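Local atomic coordinates of manganese-binding protein (Chlamydia trachomatis, PDB entry 6NSI), a protein that binds iron, manganese or nickel ions, preferring ferrous iron, and delivers them to the membrane permease of an ABC transporter for import. Residues 1-6 and 24-29; 51-56 and 122-127; 12-17 and 264-269. All coordinates share one frame; numbering follows the deposited sequence.

Contact 1: 1-6 and 24-29; sequences SIYVLS and KNIVLI
Five backbone hydrogen bonds join Ile2, Val4 and Ser6 to Lys24, Ile26 and Leu28. Lys24 N donates to Ile2 O at 2.8 Å, Lys24 O accepts from Val4 N, and the same ladder then repeats through Ile26 and Val4, Ser6 and Ile26, and finally Leu28 N and Ser6 O. The straightest, from Ser6 N to Ile26 O, has an N-H...O angle of 172°. Weaker CA-H...O contacts, such as Val27 CA to Ser6 O at 3.2 Å, run beside it.

On the face carrying Tyr3, Leu5 and Ile26, the methyl carbon Leu5 CD1 lies 3.5 Å from Ile26 CG1. Leu5 reaches it with CG anti to its backbone N, while its other branch, CD2, meets Leu28 CD1 at 3.6 Å. Lys24 CD sits off-centre above the Tyr3 ring, 4.2 Å from its centroid, in a CH-pi contact. A bend at the last torsion of the lysine (chi4 90°) then takes NZ to Ser1 OG, 2.8 Å away, where it donates a hydrogen bond.

The pairing is that of a right-handed beta-alpha-beta unit, in which helix 9-19 connects strand 3-6 to its parallel neighbour 24-27; the segment axes lie 4.7 Å apart at an angle of 28°. Strand 24-27 is the outermost on this side of the four-stranded sheet.

On the face carrying Val4, Asn25 and Ser6, toward helix 9-19, Val4 and Asn25 run alongside each other, Asn25 OD1 facing Val4 CB and CG1. A water there is hydrogen-bonded to Asn25 OD1, Val4 O and Ser6 OG. Farther out, Asn25 ND2 is hydrogen-bonded to Thr19 OG1 of helix 9-19, which fixes the amide's rotation, and Met48 of helix 44-50 packs on Leu5 and Leu28 from the other face.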
loop_
_atom_site.group_PDB
_atom_site.type_symbol
_atom_site.label_atom_id
_atom_site.label_comp_id
_atom_site.label_asym_id
_atom_site.label_seq_id
_atom_site.Cartn_x
_atom_site.Cartn_y
_atom_site.Cartn_z
ATOM N N SER A 1 -1.527 -26.720 16.992
ATOM C CA SER A 1 -1.856 -25.285 17.027
ATOM C C SER A 1 -0.660 -24.367 16.748
ATOM O O SER A 1 0.014 -23.908 17.679
ATOM C CB SER A 1 -2.470 -24.929 18.375
ATOM O OG SER A 1 -3.266 -23.764 18.250
ATOM N N ILE A 2 -0.424 -24.091 15.463
ATOM C CA ILE A 2 0.741 -23.336 15.003
ATOM C C ILE A 2 0.319 -21.910 14.650
ATOM O O ILE A 2 -0.764 -21.691 14.091
ATOM C CB ILE A 2 1.395 -24.044 13.799
ATOM C CG1 ILE A 2 1.664 -25.514 14.124
ATOM C CG2 ILE A 2 2.686 -23.363 13.402
ATOM C CD1 ILE A 2 0.909 -26.486 13.258
ATOM N N TYR A 3 1.173 -20.934 14.975
ATOM C CA TYR A 3 0.874 -19.513 14.802
ATOM C C TYR A 3 1.901 -18.852 13.895
ATOM O O TYR A 3 3.110 -19.046 14.069
ATOM C CB TYR A 3 0.858 -18.774 16.140
ATOM C CG TYR A 3 -0.368 -19.047 16.973
ATOM C CD1 TYR A 3 -1.569 -18.406 16.703
ATOM C CD2 TYR A 3 -0.326 -19.959 18.028
ATOM C CE1 TYR A 3 -2.697 -18.660 17.465
ATOM C CE2 TYR A 3 -1.445 -20.217 18.795
ATOM C CZ TYR A 3 -2.628 -19.565 18.512
ATOM O OH TYR A 3 -3.746 -19.820 19.273
ATOM N N VAL A 4 1.412 -18.048 12.952
ATOM C CA VAL A 4 2.249 -17.206 12.109
ATOM C C VAL A 4 1.753 -15.768 12.237
ATOM O O VAL A 4 0.541 -15.521 12.213
ATOM C CB VAL A 4 2.233 -17.679 10.644
ATOM C CG1 VAL A 4 2.846 -16.613 9.729
ATOM C CG2 VAL A 4 2.976 -18.997 10.525
ATOM N N LEU A 5 2.683 -14.827 12.393
ATOM C CA LEU A 5 2.360 -13.428 12.655
ATOM C C LEU A 5 2.635 -12.581 11.420
ATOM O O LEU A 5 3.708 -12.681 10.812
ATOM C CB LEU A 5 3.164 -12.887 13.844
ATOM C CG LEU A 5 2.882 -11.423 14.211
ATOM C CD1 LEU A 5 1.431 -11.231 14.573
ATOM C CD2 LEU A 5 3.756 -10.891 15.327
ATOM N N SER A 6 1.663 -11.753 11.049
ATOM C CA SER A 6 1.842 -10.733 10.027
ATOM C C SER A 6 1.711 -9.352 10.662
ATOM O O SER A 6 0.852 -9.134 11.520
ATOM C CB SER A 6 0.816 -10.884 8.902
ATOM O OG SER A 6 0.963 -12.118 8.215
ATOM N N LYS A 24 -2.696 -20.917 12.205
ATOM C CA LYS A 24 -3.435 -19.770 12.715
ATOM C C LYS A 24 -2.652 -18.496 12.440
ATOM O O LYS A 24 -1.525 -18.334 12.919
ATOM C CB LYS A 24 -3.734 -19.926 14.204
ATOM C CG LYS A 24 -4.463 -21.226 14.489
ATOM C CD LYS A 24 -4.392 -21.668 15.931
ATOM C CE LYS A 24 -5.362 -22.812 16.162
ATOM N NZ LYS A 24 -4.738 -24.150 15.910
ATOM N N ASN A 25 -3.250 -17.601 11.667
ATOM C CA ASN A 25 -2.616 -16.352 11.291
ATOM C C ASN A 25 -3.103 -15.265 12.226
ATOM O O ASN A 25 -4.311 -15.122 12.440
ATOM C CB ASN A 25 -2.940 -15.992 9.841
ATOM C CG ASN A 25 -2.148 -16.814 8.855
ATOM O OD1 ASN A 25 -0.941 -16.627 8.722
ATOM N ND2 ASN A 25 -2.815 -17.756 8.181
ATOM N N ILE A 26 -2.167 -14.515 12.796
ATOM C CA ILE A 26 -2.508 -13.358 13.604
ATOM C C ILE A 26 -1.931 -12.123 12.926
ATOM O O ILE A 26 -0.964 -12.186 12.162
ATOM C CB ILE A 26 -2.010 -13.475 15.067
ATOM C CG1 ILE A 26 -0.591 -14.036 15.127
ATOM C CG2 ILE A 26 -2.952 -14.352 15.878
ATOM C CD1 ILE A 26 0.036 -13.977 16.541
ATOM N N VAL A 27 -2.548 -10.987 13.206
ATOM C CA VAL A 27 -2.095 -9.720 12.660
ATOM C C VAL A 27 -1.897 -8.759 13.818
ATOM O O VAL A 27 -2.731 -8.686 14.726
ATOM C CB VAL A 27 -3.077 -9.149 11.612
ATOM C CG1 VAL A 27 -4.439 -8.800 12.231
ATOM C CG2 VAL A 27 -2.469 -7.949 10.946
ATOM N N LEU A 28 -0.758 -8.075 13.819
ATOM C CA LEU A 28 -0.455 -7.062 14.856
ATOM C C LEU A 28 -1.253 -5.767 14.689
ATOM O O LEU A 28 -1.866 -5.332 15.631
ATOM C CB LEU A 28 1.029 -6.738 14.791
ATOM C CG LEU A 28 1.756 -6.855 16.117
ATOM C CD1 LEU A 28 1.703 -8.283 16.607
ATOM C CD2 LEU A 28 3.181 -6.378 15.971
ATOM N N ILE A 29 -1.281 -5.235 13.480
ATOM C CA ILE A 29 -1.896 -3.909 13.219
ATOM C C ILE A 29 -3.111 -4.092 12.320
ATOM O O ILE A 29 -2.995 -4.706 11.273
ATOM C CB ILE A 29 -0.854 -2.990 12.553
ATOM C CG1 ILE A 29 0.448 -2.899 13.346
ATOM C CG2 ILE A 29 -1.431 -1.624 12.229
ATOM C CD1 ILE A 29 1.536 -2.162 12.647
HETATM O O HOH W 1 -0.176 -14.093 9.760
#

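Contact 2: 51-56 and 122-127; sequences SQLIFC and IQQFPQ
The end of helix 107-124 meets the chain leading into strand 54-56, an inner strand of the parallel sheet, and Leu53 and Gln52 touch Gln124 and Phe125 there. Phe125 is the first residue to leave helical backbone angles, so the contact falls just where the helix gives out. Backbones stay well separated: the nearest CA pair, Leu53 and Gln124, is 8.0 Å apart, and the gap is bridged by side chains.

The side chains of Leu53 and Gln124 run antiparallel alongside one another. Leu53 CD1 rests 3.7 Å from Gln124 CB, and its second methyl, CD2, is 3.8 Å from the amide oxygen Gln124 OE1. Gln124 begins with CG anti to the backbone N and then folds at chi2 (78°), which carries its amide back along the leucine toward Gln52. Its own CG also lies over one face of the Phe125 ring, toward the rim. From the sheet side, Gln52 CB approaches Phe125 CZ at 4.0 Å, and Leu53 CD1 is 4.3 Å from Phe125 CE2. Val4 and Phe132 also pack on this ring.

The two glutamine amides do not bond directly: Gln52 OE1 and Gln124 NE2 are 3.9 Å apart, with planes turned 38° from each other. A water accepts from Gln124 NE2 at 2.6 Å and gives only a weak bond to Gln52 OE1. No direct hydrogen bond crosses between the segments, and the join consists of aliphatic and aromatic packing with a loosely bridged polar margin.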
loop_
_atom_site.group_PDB
_atom_site.type_symbol
_atom_site.label_atom_id
_atom_site.label_comp_id
_atom_site.label_asym_id
_atom_site.label_seq_id
_atom_site.Cartn_x
_atom_site.Cartn_y
_atom_site.Cartn_z
ATOM N N SER A 51 4.736 -17.077 17.898
ATOM C CA SER A 51 4.671 -17.244 16.452
ATOM C C SER A 51 5.911 -17.937 15.895
ATOM O O SER A 51 6.992 -17.910 16.487
ATOM C CB SER A 51 4.487 -15.888 15.776
ATOM O OG SER A 51 3.137 -15.486 15.886
ATOM N N GLN A 52 5.740 -18.566 14.729
ATOM C CA GLN A 52 6.845 -19.250 14.062
ATOM C C GLN A 52 7.548 -18.367 13.042
ATOM O O GLN A 52 8.732 -18.589 12.749
ATOM C CB GLN A 52 6.354 -20.519 13.353
ATOM C CG GLN A 52 5.730 -21.572 14.265
ATOM C CD GLN A 52 6.649 -22.012 15.393
ATOM O OE1 GLN A 52 7.841 -22.257 15.183
ATOM N NE2 GLN A 52 6.094 -22.116 16.599
ATOM N N LEU A 53 6.830 -17.396 12.482
ATOM C CA LEU A 53 7.338 -16.488 11.466
ATOM C C LEU A 53 6.667 -15.142 11.690
ATOM O O LEU A 53 5.487 -15.096 12.051
ATOM C CB LEU A 53 7.037 -16.994 10.046
ATOM C CG LEU A 53 7.790 -18.200 9.474
ATOM C CD1 LEU A 53 7.176 -18.621 8.139
ATOM C CD2 LEU A 53 9.266 -17.876 9.319
ATOM N N ILE A 54 7.418 -14.058 11.486
ATOM C CA ILE A 54 6.904 -12.686 11.597
ATOM C C ILE A 54 7.123 -11.997 10.258
ATOM O O ILE A 54 8.268 -11.695 9.891
ATOM C CB ILE A 54 7.585 -11.898 12.716
ATOM C CG1 ILE A 54 7.323 -12.558 14.070
ATOM C CG2 ILE A 54 7.108 -10.446 12.699
ATOM C CD1 ILE A 54 8.148 -11.965 15.204
ATOM N N PHE A 55 6.034 -11.724 9.546
ATOM C CA PHE A 55 6.100 -11.136 8.213
ATOM C C PHE A 55 6.000 -9.610 8.306
ATOM O O PHE A 55 4.993 -9.074 8.785
ATOM C CB PHE A 55 4.994 -11.718 7.331
ATOM C CG PHE A 55 5.288 -13.109 6.829
ATOM C CD1 PHE A 55 4.663 -14.212 7.395
ATOM C CD2 PHE A 55 6.183 -13.312 5.786
ATOM C CE1 PHE A 55 4.929 -15.497 6.931
ATOM C CE2 PHE A 55 6.453 -14.599 5.315
ATOM C CZ PHE A 55 5.827 -15.687 5.890
ATOM N N CYS A 56 7.058 -8.923 7.864
ATOM C CA CYS A 56 7.178 -7.470 7.887
ATOM C C CYS A 56 7.228 -6.910 6.476
ATOM O O CYS A 56 7.684 -7.576 5.537
ATOM C CB CYS A 56 8.447 -7.024 8.608
ATOM S SG CYS A 56 8.565 -7.673 10.261
ATOM N N ILE A 122 6.886 -22.039 2.903
ATOM C CA ILE A 122 7.248 -23.394 2.514
ATOM C C ILE A 122 8.580 -23.789 3.140
ATOM O O ILE A 122 8.776 -24.943 3.540
ATOM C CB ILE A 122 7.277 -23.498 0.978
ATOM C CG1 ILE A 122 5.844 -23.503 0.428
ATOM C CG2 ILE A 122 8.070 -24.724 0.541
ATOM C CD1 ILE A 122 5.751 -23.423 -1.080
ATOM N N GLN A 123 9.507 -22.835 3.248
ATOM C CA GLN A 123 10.796 -23.124 3.870
ATOM C C GLN A 123 10.648 -23.432 5.361
ATOM O O GLN A 123 11.420 -24.229 5.908
ATOM C CB GLN A 123 11.755 -21.952 3.631
ATOM C CG GLN A 123 13.077 -22.011 4.402
ATOM C CD GLN A 123 14.198 -22.689 3.616
ATOM O OE1 GLN A 123 14.170 -22.740 2.381
ATOM N NE2 GLN A 123 15.189 -23.219 4.334
ATOM N N GLN A 124 9.659 -22.831 6.029
ATOM C CA GLN A 124 9.449 -23.107 7.448
ATOM C C GLN A 124 8.651 -24.386 7.672
ATOM O O GLN A 124 8.848 -25.064 8.688
ATOM C CB GLN A 124 8.738 -21.930 8.113
ATOM C CG GLN A 124 8.385 -22.151 9.586
ATOM C CD GLN A 124 9.581 -21.988 10.504
ATOM O OE1 GLN A 124 10.583 -21.371 10.135
ATOM N NE2 GLN A 124 9.490 -22.557 11.707
ATOM N N PHE A 125 7.758 -24.733 6.744
ATOM C CA PHE A 125 6.859 -25.881 6.884
ATOM C C PHE A 125 6.938 -26.759 5.641
ATOM O O PHE A 125 6.029 -26.741 4.797
ATOM C CB PHE A 125 5.415 -25.430 7.115
ATOM C CG PHE A 125 5.257 -24.423 8.223
ATOM C CD1 PHE A 125 5.273 -24.825 9.554
ATOM C CD2 PHE A 125 5.078 -23.081 7.935
ATOM C CE1 PHE A 125 5.114 -23.915 10.567
ATOM C CE2 PHE A 125 4.914 -22.158 8.944
ATOM C CZ PHE A 125 4.934 -22.570 10.269
ATOM N N PRO A 126 8.007 -27.544 5.494
ATOM C CA PRO A 126 8.066 -28.482 4.354
ATOM C C PRO A 126 6.926 -29.486 4.350
ATOM O O PRO A 126 6.471 -29.901 3.275
ATOM C CB PRO A 126 9.426 -29.166 4.532
ATOM C CG PRO A 126 9.727 -29.027 6.016
ATOM C CD PRO A 126 9.154 -27.694 6.408
ATOM N N GLN A 127 6.428 -29.867 5.528
ATOM C CA GLN A 127 5.280 -30.763 5.616
ATOM C C GLN A 127 4.027 -30.185 4.957
ATOM O O GLN A 127 3.101 -30.939 4.635
ATOM C CB GLN A 127 5.006 -31.099 7.083
ATOM C CG GLN A 127 4.520 -29.924 7.927
ATOM C CD GLN A 127 5.644 -29.203 8.648
ATOM O OE1 GLN A 127 6.734 -29.010 8.098
ATOM N NE2 GLN A 127 5.382 -28.792 9.887
HETATM O O HOH W 2 7.699 -24.253 12.485
#

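Contact 3: 12-17 and 264-269; sequences CDCVSR and DNYFST
Helix 9-19 comes nearest to the start of helix 266-280 at Asp13 and Tyr266, whose CA atoms are 6.2 Å apart. Tyr266 N, in the first turn, donates to Asp13 OD2 at 2.9 Å with an N-H...O angle of 150°, meeting the anti lone pair of that oxygen. The other carboxylate oxygen, OD1, is held by a salt bridge to Arg9, whose NH2 also donates to Asp264 O.

Asn265 is the N-cap of the later helix. Its OD1 accepts from Ser268 N at 2.8 Å, and its ND2 returns a bond to Ser268 OG, so the amide is gripped at both ends.

Beside this polar patch Cys14 SG makes oblique sulfur-aromatic contacts with two rings, 4.8 Å from the Tyr266 centroid and 4.7 Å from that of Phe267. Tyr266 CD2 lies over the centre of the Phe267 ring, while Asp13 O meets the ring's edge at CE2, 3.9 Å away. Phe267 packs on Ile139 and Met143 of helix 129-154, and Tyr266 OH bonds to Trp104 O; the side chain of Tyr266 is about 13 Å from the bound iron.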
loop_
_atom_site.group_PDB
_atom_site.type_symbol
_atom_site.label_atom_id
_atom_site.label_comp_id
_atom_site.label_asym_id
_atom_site.label_seq_id
_atom_site.Cartn_x
_atom_site.Cartn_y
_atom_site.Cartn_z
ATOM N N CYS A 12 -1.235 -9.940 5.962
ATOM C CA CYS A 12 -1.912 -11.079 6.591
ATOM C C CYS A 12 -2.892 -11.765 5.649
ATOM O O CYS A 12 -3.005 -12.999 5.648
ATOM C CB CYS A 12 -2.646 -10.646 7.857
ATOM S SG CYS A 12 -3.125 -12.089 8.887
ATOM N N ASP A 13 -3.624 -10.994 4.852
ATOM C CA ASP A 13 -4.641 -11.612 4.008
ATOM C C ASP A 13 -4.037 -12.432 2.886
ATOM O O ASP A 13 -4.700 -13.338 2.368
ATOM C CB ASP A 13 -5.568 -10.547 3.441
ATOM C CG ASP A 13 -6.379 -9.859 4.527
ATOM O OD1 ASP A 13 -6.303 -10.290 5.702
ATOM O OD2 ASP A 13 -7.086 -8.888 4.211
ATOM N N CYS A 14 -2.795 -12.141 2.503
ATOM C CA CYS A 14 -2.118 -12.967 1.511
ATOM C C CYS A 14 -1.514 -14.212 2.155
ATOM O O CYS A 14 -1.627 -15.311 1.598
ATOM C CB CYS A 14 -1.044 -12.153 0.791
ATOM S SG CYS A 14 -1.675 -10.621 -0.054
ATOM N N VAL A 15 -0.883 -14.062 3.328
ATOM C CA VAL A 15 -0.350 -15.226 4.045
ATOM C C VAL A 15 -1.459 -16.238 4.305
ATOM O O VAL A 15 -1.298 -17.440 4.065
ATOM C CB VAL A 15 0.330 -14.792 5.360
ATOM C CG1 VAL A 15 0.746 -16.018 6.166
ATOM C CG2 VAL A 15 1.553 -13.933 5.086
ATOM N N SER A 16 -2.611 -15.759 4.790
ATOM C CA SER A 16 -3.705 -16.656 5.151
ATOM C C SER A 16 -4.229 -17.422 3.945
ATOM O O SER A 16 -4.722 -18.549 4.095
ATOM C CB SER A 16 -4.838 -15.865 5.807
ATOM O OG SER A 16 -4.366 -15.178 6.956
ATOM N N ARG A 17 -4.136 -16.829 2.749
ATOM C CA ARG A 17 -4.573 -17.514 1.536
ATOM C C ARG A 17 -3.609 -18.628 1.150
ATOM O O ARG A 17 -4.037 -19.662 0.631
ATOM C CB ARG A 17 -4.722 -16.517 0.376
ATOM C CG ARG A 17 -6.085 -15.809 0.284
ATOM C CD ARG A 17 -7.146 -16.706 -0.364
ATOM N NE ARG A 17 -7.319 -16.490 -1.806
ATOM C CZ ARG A 17 -6.952 -17.358 -2.753
ATOM N NH1 ARG A 17 -6.364 -18.506 -2.425
ATOM N NH2 ARG A 17 -7.162 -17.076 -4.036
ATOM N N ASP A 264 -12.377 -4.527 4.168
ATOM C CA ASP A 264 -12.812 -5.889 4.571
ATOM C C ASP A 264 -11.644 -6.866 4.425
ATOM O O ASP A 264 -11.343 -7.571 5.363
ATOM C CB ASP A 264 -13.976 -6.377 3.721
ATOM C CG ASP A 264 -14.283 -7.834 3.987
ATOM O OD1 ASP A 264 -14.319 -8.210 5.172
ATOM O OD2 ASP A 264 -14.455 -8.582 3.018
ATOM N N ASN A 265 -11.018 -6.863 3.256
ATOM C CA ASN A 265 -9.837 -7.703 2.945
ATOM C C ASN A 265 -8.954 -6.919 1.977
ATOM O O ASN A 265 -9.471 -6.063 1.274
ATOM C CB ASN A 265 -10.200 -9.078 2.396
ATOM C CG ASN A 265 -10.839 -9.008 1.034
ATOM O OD1 ASN A 265 -10.153 -8.981 0.035
ATOM N ND2 ASN A 265 -12.155 -8.982 0.995
ATOM N N TYR A 266 -7.676 -7.251 1.934
ATOM C CA TYR A 266 -6.744 -6.500 1.097
ATOM C C TYR A 266 -7.196 -6.478 -0.360
ATOM O O TYR A 266 -7.056 -5.456 -1.045
ATOM C CB TYR A 266 -5.333 -7.084 1.210
ATOM C CG TYR A 266 -4.420 -6.712 0.050
ATOM C CD1 TYR A 266 -3.792 -5.473 0.006
ATOM C CD2 TYR A 266 -4.196 -7.602 -1.008
ATOM C CE1 TYR A 266 -2.965 -5.121 -1.048
ATOM C CE2 TYR A 266 -3.367 -7.257 -2.077
ATOM C CZ TYR A 266 -2.752 -6.014 -2.090
ATOM O OH TYR A 266 -1.930 -5.651 -3.149
ATOM N N PHE A 267 -7.751 -7.591 -0.849
ATOM C CA PHE A 267 -8.032 -7.702 -2.277
ATOM C C PHE A 267 -9.220 -6.837 -2.673
ATOM O O PHE A 267 -9.146 -6.079 -3.642
ATOM C CB PHE A 267 -8.260 -9.169 -2.659
ATOM C CG PHE A 267 -7.073 -10.037 -2.378
ATOM C CD1 PHE A 267 -6.004 -10.078 -3.266
ATOM C CD2 PHE A 267 -6.997 -10.776 -1.199
ATOM C CE1 PHE A 267 -4.886 -10.848 -3.004
ATOM C CE2 PHE A 267 -5.882 -11.549 -0.929
ATOM C CZ PHE A 267 -4.823 -11.586 -1.837
ATOM N N SER A 268 -10.322 -6.930 -1.927
ATOM C CA SER A 268 -11.467 -6.066 -2.180
ATOM C C SER A 268 -11.106 -4.593 -2.002
ATOM O O SER A 268 -11.687 -3.728 -2.665
ATOM C CB SER A 268 -12.622 -6.450 -1.250
ATOM O OG SER A 268 -12.935 -7.836 -1.363
ATOM N N THR A 269 -10.162 -4.295 -1.108
ATOM C CA THR A 269 -9.734 -2.914 -0.890
ATOM C C THR A 269 -9.017 -2.363 -2.119
ATOM O O THR A 269 -9.293 -1.238 -2.559
ATOM C CB THR A 269 -8.827 -2.831 0.339
ATOM O OG1 THR A 269 -9.556 -3.252 1.498
ATOM C CG2 THR A 269 -8.368 -1.388 0.539
#

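How the contacts relate
Contacts 1 and 2 share the parallel sheet: strands 3-6 and 54-56 are neighbours in it, and Tyr3 O and Leu5 O probably bond to Gln52 N and Phe55 N. The centres of contacts 1 and 2 are about 10 Å apart; that of contact 3 is about 13 Å from contact 1's and about 18 Å from contact 2's. Helix 9-19 of contact 3 is the crossover between the strands of contact 1. Along the chain contact 1 closes before contact 2 opens, contacts 1 and 3 alternate, and contact 2 is nested within contact 3's loop. Residues near both chain ends thus meet beside one sheet, and the Tyr266 side chain is about 10 Å from that of the iron ligand His102 and about 11 Å from that of Asp260.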